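Local coordinates for DNMT2 (Spodoptera frugiperda, PDB 4H0N), which probably methylates cytosine 38 in the anticodon loop of tRNA(Asp), with additional activity on DNA cytosines, and here holds the reaction product S-adenosyl-L-homocysteine, at residues E8-I13 and T96-Y101; A32-I35 and A39-V42; C79-F82 and Y88-D91; L116-K121 and N317-K322. The protein carries 3 engineered substitutions. All coordinates share one frame; numbering follows the deposited sequence.

Overall arrangement
Contacts 1, 2 and 4 are buried and border the same S-adenosyl-L-homocysteine, whereas contact 3 lies at the surface. Strands 4-9, 27-33 and 114-119, on which the buried contacts draw, belong to one mixed sheet of Rossmann-like order. Contacts 1 and 2 touch directly, since 4-9 and 27-33 are neighbours in it. Their chemistry differs: contact 1 is van der Waals packing beside the adenine, contact 2 has an amide-to-carbonyl hydrogen bond behind the ribose, and contact 4 sets a glutamate against a valine near the amino-acid end. Contact 3 joins two loop segments by a backbone bond and touches contact 1 through Asn97, without touching contact 2, whose centre is about 21 Å from its own.

Contact 1: residues E8-I13 and T96-Y101. With SAH (S-adenosyl-L-homocysteine), chain E.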
loop_
_atom_site.group_PDB
_atom_site.type_symbol
_atom_site.label_atom_id
_atom_site.label_comp_id
_atom_site.label_asym_id
_atom_site.label_seq_id
_atom_site.Cartn_x
_atom_site.Cartn_y
_atom_site.Cartn_z
ATOM N N GLU A 8 -13.555 7.528 -1.873
ATOM C CA GLU A 8 -12.385 6.722 -1.559
ATOM C C GLU A 8 -12.811 5.316 -1.146
ATOM O O GLU A 8 -13.261 5.106 -0.022
ATOM C CB GLU A 8 -11.595 7.397 -0.442
ATOM C CG GLU A 8 -10.290 6.735 -0.080
ATOM C CD GLU A 8 -9.683 7.360 1.155
ATOM O OE1 GLU A 8 -8.512 7.049 1.471
ATOM O OE2 GLU A 8 -10.385 8.163 1.813
ATOM N N LEU A 9 -12.671 4.362 -2.063
ATOM C CA LEU A 9 -13.131 2.993 -1.836
ATOM C C LEU A 9 -12.021 2.095 -1.329
ATOM O O LEU A 9 -10.870 2.226 -1.750
ATOM C CB LEU A 9 -13.675 2.402 -3.126
ATOM C CG LEU A 9 -14.800 3.180 -3.789
ATOM C CD1 LEU A 9 -15.244 2.443 -5.039
ATOM C CD2 LEU A 9 -15.944 3.363 -2.805
ATOM N N TYR A 10 -12.383 1.159 -0.455
ATOM C CA TYR A 10 -11.407 0.326 0.234
ATOM C C TYR A 10 -10.398 1.248 0.915
ATOM O O TYR A 10 -9.186 1.085 0.775
ATOM C CB TYR A 10 -10.721 -0.622 -0.743
ATOM C CG TYR A 10 -11.682 -1.344 -1.660
ATOM C CD1 TYR A 10 -11.950 -0.863 -2.933
ATOM C CD2 TYR A 10 -12.321 -2.509 -1.254
ATOM C CE1 TYR A 10 -12.825 -1.523 -3.780
ATOM C CE2 TYR A 10 -13.193 -3.177 -2.092
ATOM C CZ TYR A 10 -13.443 -2.677 -3.359
ATOM O OH TYR A 10 -14.317 -3.329 -4.212
ATOM N N SER A 11 -10.936 2.217 1.653
ATOM C CA SER A 11 -10.169 3.329 2.197
ATOM C C SER A 11 -9.036 2.924 3.136
ATOM O O SER A 11 -8.033 3.630 3.229
ATOM C CB SER A 11 -11.102 4.315 2.904
ATOM O OG SER A 11 -11.785 3.685 3.969
ATOM N N GLY A 12 -9.200 1.800 3.828
ATOM C CA GLY A 12 -8.208 1.323 4.779
ATOM C C GLY A 12 -7.902 2.341 5.859
ATOM O O GLY A 12 -8.813 2.918 6.450
ATOM N N ILE A 13 -6.617 2.572 6.119
ATOM C CA ILE A 13 -6.220 3.593 7.083
ATOM C C ILE A 13 -6.072 4.959 6.408
ATOM O O ILE A 13 -5.654 5.932 7.038
ATOM C CB ILE A 13 -4.914 3.229 7.838
ATOM C CG1 ILE A 13 -3.716 3.285 6.890
ATOM C CG2 ILE A 13 -5.032 1.866 8.510
ATOM C CD1 ILE A 13 -2.410 2.947 7.551
ATOM N N THR A 96 -15.384 -12.115 0.011
ATOM C CA THR A 96 -15.272 -12.356 -1.422
ATOM C C THR A 96 -15.109 -11.082 -2.233
ATOM O O THR A 96 -15.579 -10.009 -1.844
ATOM C CB THR A 96 -16.431 -13.191 -2.000
ATOM O OG1 THR A 96 -17.214 -12.383 -2.885
ATOM C CG2 THR A 96 -17.294 -13.732 -0.901
ATOM N N ASN A 97 -14.441 -11.224 -3.371
ATOM C CA ASN A 97 -14.079 -10.088 -4.197
ATOM C C ASN A 97 -15.289 -9.248 -4.596
ATOM O O ASN A 97 -16.321 -9.767 -5.023
ATOM C CB ASN A 97 -13.295 -10.548 -5.422
ATOM C CG ASN A 97 -12.175 -9.604 -5.775
ATOM O OD1 ASN A 97 -12.243 -8.407 -5.493
ATOM N ND2 ASN A 97 -11.127 -10.137 -6.389
ATOM N N SER A 98 -15.142 -7.940 -4.441
ATOM C CA SER A 98 -16.242 -7.008 -4.603
ATOM C C SER A 98 -16.064 -6.175 -5.863
ATOM O O SER A 98 -16.970 -5.451 -6.267
ATOM C CB SER A 98 -16.301 -6.095 -3.379
ATOM O OG SER A 98 -15.744 -6.750 -2.245
ATOM N N PHE A 99 -14.893 -6.296 -6.482
ATOM C CA PHE A 99 -14.495 -5.431 -7.591
ATOM C C PHE A 99 -15.379 -5.566 -8.828
ATOM O O PHE A 99 -15.628 -4.583 -9.534
ATOM C CB PHE A 99 -13.035 -5.689 -7.964
ATOM C CG PHE A 99 -12.437 -4.621 -8.830
ATOM C CD1 PHE A 99 -12.456 -3.297 -8.423
ATOM C CD2 PHE A 99 -11.849 -4.936 -10.045
ATOM C CE1 PHE A 99 -11.908 -2.302 -9.218
ATOM C CE2 PHE A 99 -11.300 -3.945 -10.844
ATOM C CZ PHE A 99 -11.331 -2.628 -10.430
ATOM N N LEU A 100 -15.845 -6.784 -9.090
ATOM C CA LEU A 100 -16.723 -7.040 -10.226
ATOM C C LEU A 100 -17.976 -6.168 -10.188
ATOM O O LEU A 100 -18.525 -5.815 -11.231
ATOM C CB LEU A 100 -17.122 -8.515 -10.282
ATOM C CG LEU A 100 -16.101 -9.454 -10.921
ATOM C CD1 LEU A 100 -16.731 -10.808 -11.193
ATOM C CD2 LEU A 100 -15.536 -8.852 -12.198
ATOM N N TYR A 101 -18.424 -5.830 -8.983
ATOM C CA TYR A 101 -19.579 -4.967 -8.811
ATOM C C TYR A 101 -19.313 -3.564 -9.348
ATOM O O TYR A 101 -20.200 -2.940 -9.932
ATOM C CB TYR A 101 -19.978 -4.889 -7.342
ATOM C CG TYR A 101 -21.103 -3.922 -7.088
ATOM C CD1 TYR A 101 -20.869 -2.691 -6.485
ATOM C CD2 TYR A 101 -22.405 -4.232 -7.473
ATOM C CE1 TYR A 101 -21.900 -1.806 -6.253
ATOM C CE2 TYR A 101 -23.444 -3.348 -7.248
ATOM C CZ TYR A 101 -23.188 -2.138 -6.636
ATOM O OH TYR A 101 -24.221 -1.260 -6.410
HETATM N N SAH E . -5.524 1.472 0.508
HETATM C CA SAH E . -6.059 1.277 1.851
HETATM C CB SAH E . -6.534 -0.159 2.103
HETATM C CG SAH E . -6.368 -1.185 0.984
HETATM S SD SAH E . -6.404 -2.879 1.635
HETATM C C SAH E . -5.082 1.746 2.934
HETATM O O SAH E . -4.975 1.148 4.006
HETATM O OXT SAH E . -4.383 2.745 2.773
HETATM C "C5'" SAH E . -8.151 -3.110 1.209
HETATM C "C4'" SAH E . -9.125 -2.788 2.344
HETATM O "O4'" SAH E . -10.443 -2.748 1.831
HETATM C "C3'" SAH E . -9.128 -3.817 3.468
HETATM O "O3'" SAH E . -8.596 -3.240 4.641
HETATM C "C2'" SAH E . -10.585 -4.198 3.680
HETATM O "O2'" SAH E . -10.986 -3.978 5.013
HETATM C "C1'" SAH E . -11.370 -3.283 2.757
HETATM N N9 SAH E . -12.444 -4.007 2.047
HETATM C C8 SAH E . -12.375 -5.264 1.501
HETATM N N7 SAH E . -13.570 -5.557 0.938
HETATM C C5 SAH E . -14.404 -4.508 1.115
HETATM C C6 SAH E . -15.725 -4.282 0.744
HETATM N N6 SAH E . -16.406 -5.212 0.081
HETATM N N1 SAH E . -16.328 -3.084 1.070
HETATM C C2 SAH E . -15.621 -2.120 1.762
HETATM N N3 SAH E . -14.311 -2.351 2.129
HETATM C C4 SAH E . -13.710 -3.526 1.812
#
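Tyr10 and Ser98 meet through van der Waals contact, the phenol oxygen OH of Tyr10 lying 3.5 Å from CB of Ser98. The same OH is 3.8 Å from Phe99 N, without a hydrogen bond, while Ser98 OG comes up to the edge of the tyrosine ring, near its plane. Chi1 of -47° sets the ring beside its own backbone N and sends it out from the end of strand 4-9 toward the start of helix 99-105. Contacts with the ligand run along the ring: ribose O4' lies in plane at its edge, 3.6 Å from Tyr10 CD2, and adenine C4 approaches CD2 obliquely at 3.5 Å.

The polar contacts lie at the two ends of the ligand. SAH N6 gives a weak hydrogen bond to Ser98 OG (2.9 Å, 122°), and that hydroxyl in turn bonds weakly to Thr96 O. At the other end Ile13 N donates to carboxylate O of SAH over 3.0 Å at 156°, from the glycine-rich loop that follows the first strand in C5-methyltransferases. Shape therefore dominates where the two segments meet, with the tyrosine as a wall beside adenine and ribose, while the directional bonds they contribute are one sound backbone bond and one weak hydroxyl bond.

Contact 2: residues A32-I35 and A39-V42. With SAH (S-adenosyl-L-homocysteine), chain E.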
loop_
_atom_site.group_PDB
_atom_site.type_symbol
_atom_site.label_atom_id
_atom_site.label_comp_id
_atom_site.label_asym_id
_atom_site.label_seq_id
_atom_site.Cartn_x
_atom_site.Cartn_y
_atom_site.Cartn_z
ATOM N N ALA A 32 -15.516 7.917 2.336
ATOM C CA ALA A 32 -14.560 6.822 2.341
ATOM C C ALA A 32 -15.294 5.577 2.810
ATOM O O ALA A 32 -16.020 5.622 3.803
ATOM C CB ALA A 32 -13.411 7.140 3.266
ATOM N N VAL A 33 -15.114 4.467 2.099
ATOM C CA VAL A 33 -15.890 3.259 2.365
ATOM C C VAL A 33 -15.006 2.056 2.672
ATOM O O VAL A 33 -14.173 1.662 1.853
ATOM C CB VAL A 33 -16.802 2.909 1.171
ATOM C CG1 VAL A 33 -17.568 1.636 1.448
ATOM C CG2 VAL A 33 -17.762 4.059 0.872
ATOM N N ASP A 34 -15.196 1.473 3.852
ATOM C CA ASP A 34 -14.438 0.301 4.266
ATOM C C ASP A 34 -15.232 -0.451 5.326
ATOM O O ASP A 34 -15.894 0.163 6.162
ATOM C CB ASP A 34 -13.070 0.719 4.813
ATOM C CG ASP A 34 -12.121 -0.454 4.972
ATOM O OD1 ASP A 34 -10.992 -0.379 4.438
ATOM O OD2 ASP A 34 -12.496 -1.446 5.638
ATOM N N ILE A 35 -15.163 -1.779 5.293
ATOM C CA ILE A 35 -15.925 -2.607 6.225
ATOM C C ILE A 35 -15.105 -3.069 7.424
ATOM O O ILE A 35 -15.603 -3.827 8.253
ATOM C CB ILE A 35 -16.488 -3.870 5.541
ATOM C CG1 ILE A 35 -15.346 -4.733 4.996
ATOM C CG2 ILE A 35 -17.481 -3.495 4.447
ATOM C CD1 ILE A 35 -15.801 -6.011 4.348
ATOM N N ALA A 39 -9.489 -0.641 10.975
ATOM C CA ALA A 39 -8.987 0.279 9.964
ATOM C C ALA A 39 -9.766 1.593 9.985
ATOM O O ALA A 39 -9.176 2.677 9.964
ATOM C CB ALA A 39 -9.053 -0.362 8.584
ATOM N N ASN A 40 -11.091 1.484 10.032
ATOM C CA ASN A 40 -11.957 2.653 10.131
ATOM C C ASN A 40 -11.611 3.516 11.342
ATOM O O ASN A 40 -11.627 4.747 11.259
ATOM C CB ASN A 40 -13.433 2.239 10.201
ATOM C CG ASN A 40 -13.940 1.629 8.905
ATOM O OD1 ASN A 40 -13.347 1.811 7.843
ATOM N ND2 ASN A 40 -15.049 0.902 8.990
ATOM N N SER A 41 -11.289 2.870 12.461
ATOM C CA SER A 41 -10.987 3.586 13.697
ATOM C C SER A 41 -9.705 4.385 13.533
ATOM O O SER A 41 -9.596 5.517 14.003
ATOM C CB SER A 41 -10.846 2.613 14.866
ATOM O OG SER A 41 -9.588 1.965 14.831
ATOM N N VAL A 42 -8.736 3.783 12.856
ATOM C CA VAL A 42 -7.480 4.447 12.550
ATOM C C VAL A 42 -7.735 5.604 11.597
ATOM O O VAL A 42 -7.171 6.688 11.751
ATOM C CB VAL A 42 -6.495 3.466 11.908
ATOM C CG1 VAL A 42 -5.264 4.196 11.394
ATOM C CG2 VAL A 42 -6.121 2.384 12.906
HETATM N N SAH E . -5.524 1.472 0.508
HETATM C CA SAH E . -6.059 1.277 1.851
HETATM C CB SAH E . -6.534 -0.159 2.103
HETATM C CG SAH E . -6.368 -1.185 0.984
HETATM S SD SAH E . -6.404 -2.879 1.635
HETATM C C SAH E . -5.082 1.746 2.934
HETATM O O SAH E . -4.975 1.148 4.006
HETATM O OXT SAH E . -4.383 2.745 2.773
HETATM C "C5'" SAH E . -8.151 -3.110 1.209
HETATM C "C4'" SAH E . -9.125 -2.788 2.344
HETATM O "O4'" SAH E . -10.443 -2.748 1.831
HETATM C "C3'" SAH E . -9.128 -3.817 3.468
HETATM O "O3'" SAH E . -8.596 -3.240 4.641
HETATM C "C2'" SAH E . -10.585 -4.198 3.680
HETATM O "O2'" SAH E . -10.986 -3.978 5.013
HETATM C "C1'" SAH E . -11.370 -3.283 2.757
HETATM N N9 SAH E . -12.444 -4.007 2.047
HETATM C C8 SAH E . -12.375 -5.264 1.501
HETATM N N7 SAH E . -13.570 -5.557 0.938
HETATM C C5 SAH E . -14.404 -4.508 1.115
HETATM C C6 SAH E . -15.725 -4.282 0.744
HETATM N N6 SAH E . -16.406 -5.212 0.081
HETATM N N1 SAH E . -16.328 -3.084 1.070
HETATM C C2 SAH E . -15.621 -2.120 1.762
HETATM N N3 SAH E . -14.311 -2.351 2.129
HETATM C C4 SAH E . -13.710 -3.526 1.812
#
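Asp34, directly after strand 27-33, faces Asn40 in helix 37-46, and their CA atoms, 6.8 Å apart, are the closest between the two segments. The bond between them runs from a side chain to the backbone: Asn40 ND2 donates to Asp34 O over 3.0 Å with an N-H...O angle of 160°. The carbonyl oxygen lies almost in the plane of the asparagine amide, but the donor stands well above the carbonyl plane, 52° out of it, and so misses the lone pairs. With chi1 at -68°, Asn40 CG sits beside its backbone N, and the end of the side chain swings back to the turn that follows the strand. This also brings OD1 to 3.2 Å from Asp34 CB.

The segments belong to a beta-alpha-beta unit made of strand 27-33, helix 37-46 and strand 52-53 within the Rossmann-like fold of class I methyltransferases. An acidic residue after the second strand commonly binds the cofactor ribose in this fold, and Asp34 does so here: SAH O2' donates to its OD2 across 3.0 Å. OD2 also accepts from Asn36 N, and OD1 from Gly12 N in the glycine-rich loop, so the carboxylate is gripped from several directions and its rotation is restrained. Its neighbour Ile35 turns apolar branches to the adenine, with CG2 3.5 Å from SAH C2 and CD1 3.8 Å from SAH C5. On the helix, Ala39 and Val42 pack against Leu314 of helix 308-316.

Contact 3: residues C79-F82 and Y88-D91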
loop_
_atom_site.group_PDB
_atom_site.type_symbol
_atom_site.label_atom_id
_atom_site.label_comp_id
_atom_site.label_asym_id
_atom_site.label_seq_id
_atom_site.Cartn_x
_atom_site.Cartn_y
_atom_site.Cartn_z
ATOM N N CYS A 79 -7.100 -8.381 -3.242
ATOM C CA CYS A 79 -7.205 -9.628 -3.981
ATOM C C CYS A 79 -7.832 -10.697 -3.100
ATOM O O CYS A 79 -7.216 -11.234 -2.203
ATOM C CB CYS A 79 -5.832 -10.082 -4.415
ATOM S SG CYS A 79 -5.757 -11.133 -5.857
ATOM N N GLN A 80 -9.076 -11.000 -3.408
ATOM C CA GLN A 80 -9.873 -11.911 -2.653
ATOM C C GLN A 80 -10.470 -12.845 -3.644
ATOM O O GLN A 80 -10.587 -12.511 -4.799
ATOM C CB GLN A 80 -10.963 -11.166 -1.938
ATOM C CG GLN A 80 -10.465 -10.399 -0.758
ATOM C CD GLN A 80 -11.592 -9.832 0.041
ATOM O OE1 GLN A 80 -12.356 -9.042 -0.455
ATOM N NE2 GLN A 80 -11.682 -10.213 1.294
ATOM N N PRO A 81 -10.811 -14.032 -3.190
ATOM C CA PRO A 81 -11.336 -15.079 -4.053
ATOM C C PRO A 81 -12.751 -14.868 -4.535
ATOM O O PRO A 81 -13.517 -14.162 -3.942
ATOM C CB PRO A 81 -11.283 -16.313 -3.164
ATOM C CG PRO A 81 -11.111 -15.804 -1.791
ATOM C CD PRO A 81 -10.284 -14.589 -1.948
ATOM N N PHE A 82 -13.061 -15.483 -5.654
ATOM C CA PHE A 82 -14.421 -15.692 -6.070
ATOM C C PHE A 82 -14.860 -17.130 -5.840
ATOM O O PHE A 82 -16.016 -17.386 -5.669
ATOM C CB PHE A 82 -14.560 -15.339 -7.542
ATOM C CG PHE A 82 -13.954 -14.027 -7.896
ATOM C CD1 PHE A 82 -14.725 -12.901 -7.937
ATOM C CD2 PHE A 82 -12.614 -13.921 -8.150
ATOM C CE1 PHE A 82 -14.182 -11.690 -8.250
ATOM C CE2 PHE A 82 -12.056 -12.710 -8.455
ATOM C CZ PHE A 82 -12.848 -11.591 -8.510
ATOM N N TYR A 88 -18.612 -21.285 -6.310
ATOM C CA TYR A 88 -18.608 -19.825 -6.244
ATOM C C TYR A 88 -18.853 -19.343 -4.827
ATOM O O TYR A 88 -19.756 -19.821 -4.144
ATOM C CB TYR A 88 -19.657 -19.211 -7.178
ATOM C CG TYR A 88 -19.286 -19.307 -8.631
ATOM C CD1 TYR A 88 -18.360 -18.439 -9.188
ATOM C CD2 TYR A 88 -19.850 -20.277 -9.445
ATOM C CE1 TYR A 88 -18.006 -18.532 -10.514
ATOM C CE2 TYR A 88 -19.505 -20.382 -10.774
ATOM C CZ TYR A 88 -18.582 -19.508 -11.304
ATOM O OH TYR A 88 -18.241 -19.616 -12.632
ATOM N N LEU A 89 -18.038 -18.393 -4.387
ATOM C CA LEU A 89 -18.251 -17.780 -3.088
ATOM C C LEU A 89 -19.541 -16.966 -3.145
ATOM O O LEU A 89 -19.983 -16.571 -4.224
ATOM C CB LEU A 89 -17.056 -16.907 -2.701
ATOM C CG LEU A 89 -15.743 -17.668 -2.515
ATOM C CD1 LEU A 89 -14.722 -16.786 -1.834
ATOM C CD2 LEU A 89 -15.975 -18.950 -1.720
ATOM N N ASP A 90 -20.151 -16.729 -1.990
ATOM C CA ASP A 90 -21.436 -16.040 -1.940
ATOM C C ASP A 90 -21.249 -14.529 -2.095
ATOM O O ASP A 90 -20.225 -13.993 -1.682
ATOM C CB ASP A 90 -22.136 -16.365 -0.625
ATOM C CG ASP A 90 -23.641 -16.238 -0.718
ATOM O OD1 ASP A 90 -24.340 -17.221 -0.390
ATOM O OD2 ASP A 90 -24.126 -15.158 -1.110
ATOM N N ASP A 91 -22.228 -13.841 -2.684
ATOM C CA ASP A 91 -22.072 -12.408 -2.963
ATOM C C ASP A 91 -22.205 -11.509 -1.729
ATOM O O ASP A 91 -21.849 -10.330 -1.782
ATOM C CB ASP A 91 -22.982 -11.933 -4.114
ATOM C CG ASP A 91 -24.380 -11.541 -3.655
ATOM O OD1 ASP A 91 -25.009 -12.295 -2.881
ATOM O OD2 ASP A 91 -24.856 -10.473 -4.094
#
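Leu89 and Phe82 bury nearly equal areas here, and a backbone bond joins them: Leu89 N donates to Phe82 O with a nearly straight N-H...O angle of 169°. The modelled length between Leu89 N and Phe82 O, 2.6 Å, is short for such a bond and not reliable at this resolution. The start of the Leu89 side chain lies beside the same carbonyl. Phe82 takes part mainly through its backbone. Its CB is directed away from 88-91, and its ring packs on Asn97 instead.

Pro81 adds the apolar part. Leu89 CG stands beside its own backbone N (chi1 -64°), and the chain beyond it runs on to the proline, where CD1 touches Pro81 CB at 3.7 Å and also meets Pro81 CG, the two side chains crossing at a slant.

Cys79, the probable active-site cysteine, heads the same segment, in the Pro-Cys-Gln motif of C5-methyltransferases. The contact sits at the open end of the small antiparallel hairpin of strands 83-84 and 87-88. On one side the chain arrives from strand 72-75 of the main sheet; on the other it continues toward helix 99-105.

Contact 4: residues L116-K121 and N317-K322; sequences LMENVK and NSVNVK. With SAH (S-adenosyl-L-homocysteine), chain E.
Ser318, whose backbone borders Glu118, makes the shortest polar bond here: its OG donates to carboxylate oxygen OXT of SAH at 2.6 Å. Chi1 of -161° turns the hydroxyl opposite to the serine's own backbone N and so onto the ligand. Between the segments the main meeting is of Glu118 with Val319. The glutamate side chain extends from strand 114-119, and its OE1 lies 3.2 Å from Val319 CG1. That same methyl reaches the other way to the ligand, 3.4 Å from SAH N, so the valine lies between carboxylate and cofactor. Glu118 OE2 forms a long, weak ion pair with Arg161, while Ser318 O is bonded by Arg159.

Each segment is also braced internally. Asn119 OD1 accepts from Val120 N at 3.0 Å, in the carbonyl plane, within the Glu-Asn-Val motif of this family. Asn320 N-caps helix 321-332, its OD1 receiving a weak bond from Lys322 N and another from Val323 N. The chemistry implies a division of tasks: the Ser318 hydroxyl supplies this contact's bond to the ligand carboxylate, which Ile13 N also binds, whereas glutamate and valine meet by van der Waals contact, the valine methyl between OE1 and the ligand nitrogen.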
loop_
_atom_site.group_PDB
_atom_site.type_symbol
_atom_site.label_atom_id
_atom_site.label_comp_id
_atom_site.label_asym_id
_atom_site.label_seq_id
_atom_site.Cartn_x
_atom_site.Cartn_y
_atom_site.Cartn_z
ATOM N N LEU A 116 -8.622 6.555 -10.123
ATOM C CA LEU A 116 -7.284 6.018 -9.872
ATOM C C LEU A 116 -7.393 4.745 -9.052
ATOM O O LEU A 116 -7.966 4.753 -7.965
ATOM C CB LEU A 116 -6.393 7.031 -9.143
ATOM C CG LEU A 116 -4.913 6.652 -8.976
ATOM C CD1 LEU A 116 -4.063 7.909 -8.985
ATOM C CD2 LEU A 116 -4.651 5.846 -7.703
ATOM N N MET A 117 -6.832 3.657 -9.571
ATOM C CA MET A 117 -6.833 2.397 -8.847
ATOM C C MET A 117 -5.431 1.832 -8.652
ATOM O O MET A 117 -4.643 1.783 -9.592
ATOM C CB MET A 117 -7.701 1.369 -9.569
ATOM C CG MET A 117 -7.577 -0.044 -9.014
ATOM S SD MET A 117 -8.101 -1.319 -10.174
ATOM C CE MET A 117 -7.360 -0.716 -11.686
ATOM N N GLU A 118 -5.133 1.412 -7.425
ATOM C CA GLU A 118 -3.954 0.594 -7.145
ATOM C C GLU A 118 -4.353 -0.886 -7.091
ATOM O O GLU A 118 -5.471 -1.222 -6.705
ATOM C CB GLU A 118 -3.296 1.004 -5.825
ATOM C CG GLU A 118 -2.066 0.170 -5.479
ATOM C CD GLU A 118 -1.610 0.336 -4.045
ATOM O OE1 GLU A 118 -1.348 1.486 -3.633
ATOM O OE2 GLU A 118 -1.506 -0.687 -3.331
ATOM N N ASN A 119 -3.445 -1.769 -7.488
ATOM C CA ASN A 119 -3.732 -3.193 -7.477
ATOM C C ASN A 119 -2.461 -4.005 -7.257
ATOM O O ASN A 119 -1.379 -3.438 -7.154
ATOM C CB ASN A 119 -4.421 -3.596 -8.779
ATOM C CG ASN A 119 -5.618 -4.491 -8.547
ATOM O OD1 ASN A 119 -5.494 -5.578 -7.984
ATOM N ND2 ASN A 119 -6.789 -4.032 -8.965
ATOM N N VAL A 120 -2.584 -5.325 -7.171
ATOM C CA VAL A 120 -1.412 -6.165 -6.943
ATOM C C VAL A 120 -0.632 -6.346 -8.228
ATOM O O VAL A 120 -1.170 -6.170 -9.320
ATOM C CB VAL A 120 -1.781 -7.565 -6.402
ATOM C CG1 VAL A 120 -2.311 -7.470 -4.979
ATOM C CG2 VAL A 120 -2.785 -8.254 -7.320
ATOM N N LYS A 121 0.643 -6.687 -8.093
ATOM C CA LYS A 121 1.445 -7.071 -9.236
ATOM C C LYS A 121 0.786 -8.294 -9.853
ATOM O O LYS A 121 0.440 -9.241 -9.149
ATOM C CB LYS A 121 2.868 -7.412 -8.791
ATOM C CG LYS A 121 3.934 -7.215 -9.865
ATOM C CD LYS A 121 3.842 -8.259 -10.969
ATOM C CE LYS A 121 4.477 -7.771 -12.259
ATOM N NZ LYS A 121 4.039 -8.594 -13.422
ATOM N N ASN A 317 -1.251 -3.435 4.317
ATOM C CA ASN A 317 -2.315 -3.345 3.321
ATOM C C ASN A 317 -2.405 -1.965 2.673
ATOM O O ASN A 317 -3.158 -1.765 1.717
ATOM C CB ASN A 317 -3.668 -3.691 3.951
ATOM C CG ASN A 317 -3.760 -5.140 4.394
ATOM O OD1 ASN A 317 -3.247 -6.043 3.730
ATOM N ND2 ASN A 317 -4.419 -5.369 5.523
ATOM N N SER A 318 -1.639 -1.011 3.191
ATOM C CA SER A 318 -1.784 0.374 2.763
ATOM C C SER A 318 -1.007 0.698 1.490
ATOM O O SER A 318 -0.475 -0.190 0.819
ATOM C CB SER A 318 -1.396 1.333 3.887
ATOM O OG SER A 318 -1.930 2.622 3.649
ATOM N N VAL A 319 -0.951 1.983 1.164
ATOM C CA VAL A 319 -0.334 2.441 -0.069
ATOM C C VAL A 319 0.906 3.269 0.223
ATOM O O VAL A 319 1.076 3.767 1.338
ATOM C CB VAL A 319 -1.306 3.332 -0.858
ATOM C CG1 VAL A 319 -2.659 2.659 -0.991
ATOM C CG2 VAL A 319 -1.461 4.684 -0.172
ATOM N N ASN A 320 1.777 3.418 -0.772
ATOM C CA ASN A 320 2.826 4.426 -0.680
ATOM C C ASN A 320 2.232 5.774 -1.070
ATOM O O ASN A 320 1.846 5.982 -2.216
ATOM C CB ASN A 320 4.022 4.096 -1.568
ATOM C CG ASN A 320 5.128 5.140 -1.462
ATOM O OD1 ASN A 320 5.011 6.248 -1.994
ATOM N ND2 ASN A 320 6.206 4.790 -0.769
ATOM N N VAL A 321 2.157 6.680 -0.104
ATOM C CA VAL A 321 1.522 7.975 -0.302
ATOM C C VAL A 321 2.178 8.800 -1.417
ATOM O O VAL A 321 1.502 9.533 -2.134
ATOM C CB VAL A 321 1.456 8.761 1.038
ATOM C CG1 VAL A 321 1.077 10.212 0.823
ATOM C CG2 VAL A 321 0.477 8.090 1.985
ATOM N N LYS A 322 3.487 8.652 -1.585
ATOM C CA LYS A 322 4.218 9.452 -2.568
ATOM C C LYS A 322 3.907 9.076 -4.011
ATOM O O LYS A 322 3.652 9.942 -4.845
ATOM C CB LYS A 322 5.721 9.367 -2.316
ATOM C CG LYS A 322 6.572 9.940 -3.425
ATOM C CD LYS A 322 7.573 10.925 -2.870
ATOM C CE LYS A 322 8.782 11.038 -3.781
ATOM N NZ LYS A 322 9.597 12.256 -3.522
HETATM N N SAH E . -5.524 1.472 0.508
HETATM C CA SAH E . -6.059 1.277 1.851
HETATM C CB SAH E . -6.534 -0.159 2.103
HETATM C CG SAH E . -6.368 -1.185 0.984
HETATM S SD SAH E . -6.404 -2.879 1.635
HETATM C C SAH E . -5.082 1.746 2.934
HETATM O O SAH E . -4.975 1.148 4.006
HETATM O OXT SAH E . -4.383 2.745 2.773
HETATM C "C5'" SAH E . -8.151 -3.110 1.209
HETATM C "C4'" SAH E . -9.125 -2.788 2.344
HETATM O "O4'" SAH E . -10.443 -2.748 1.831
HETATM C "C3'" SAH E . -9.128 -3.817 3.468
HETATM O "O3'" SAH E . -8.596 -3.240 4.641
HETATM C "C2'" SAH E . -10.585 -4.198 3.680
HETATM O "O2'" SAH E . -10.986 -3.978 5.013
HETATM C "C1'" SAH E . -11.370 -3.283 2.757
HETATM N N9 SAH E . -12.444 -4.007 2.047
HETATM C C8 SAH E . -12.375 -5.264 1.501
HETATM N N7 SAH E . -13.570 -5.557 0.938
HETATM C C5 SAH E . -14.404 -4.508 1.115
HETATM C C6 SAH E . -15.725 -4.282 0.744
HETATM N N6 SAH E . -16.406 -5.212 0.081
HETATM N N1 SAH E . -16.328 -3.084 1.070
HETATM C C2 SAH E . -15.621 -2.120 1.762
HETATM N N3 SAH E . -14.311 -2.351 2.129
HETATM C C4 SAH E . -13.710 -3.526 1.812
#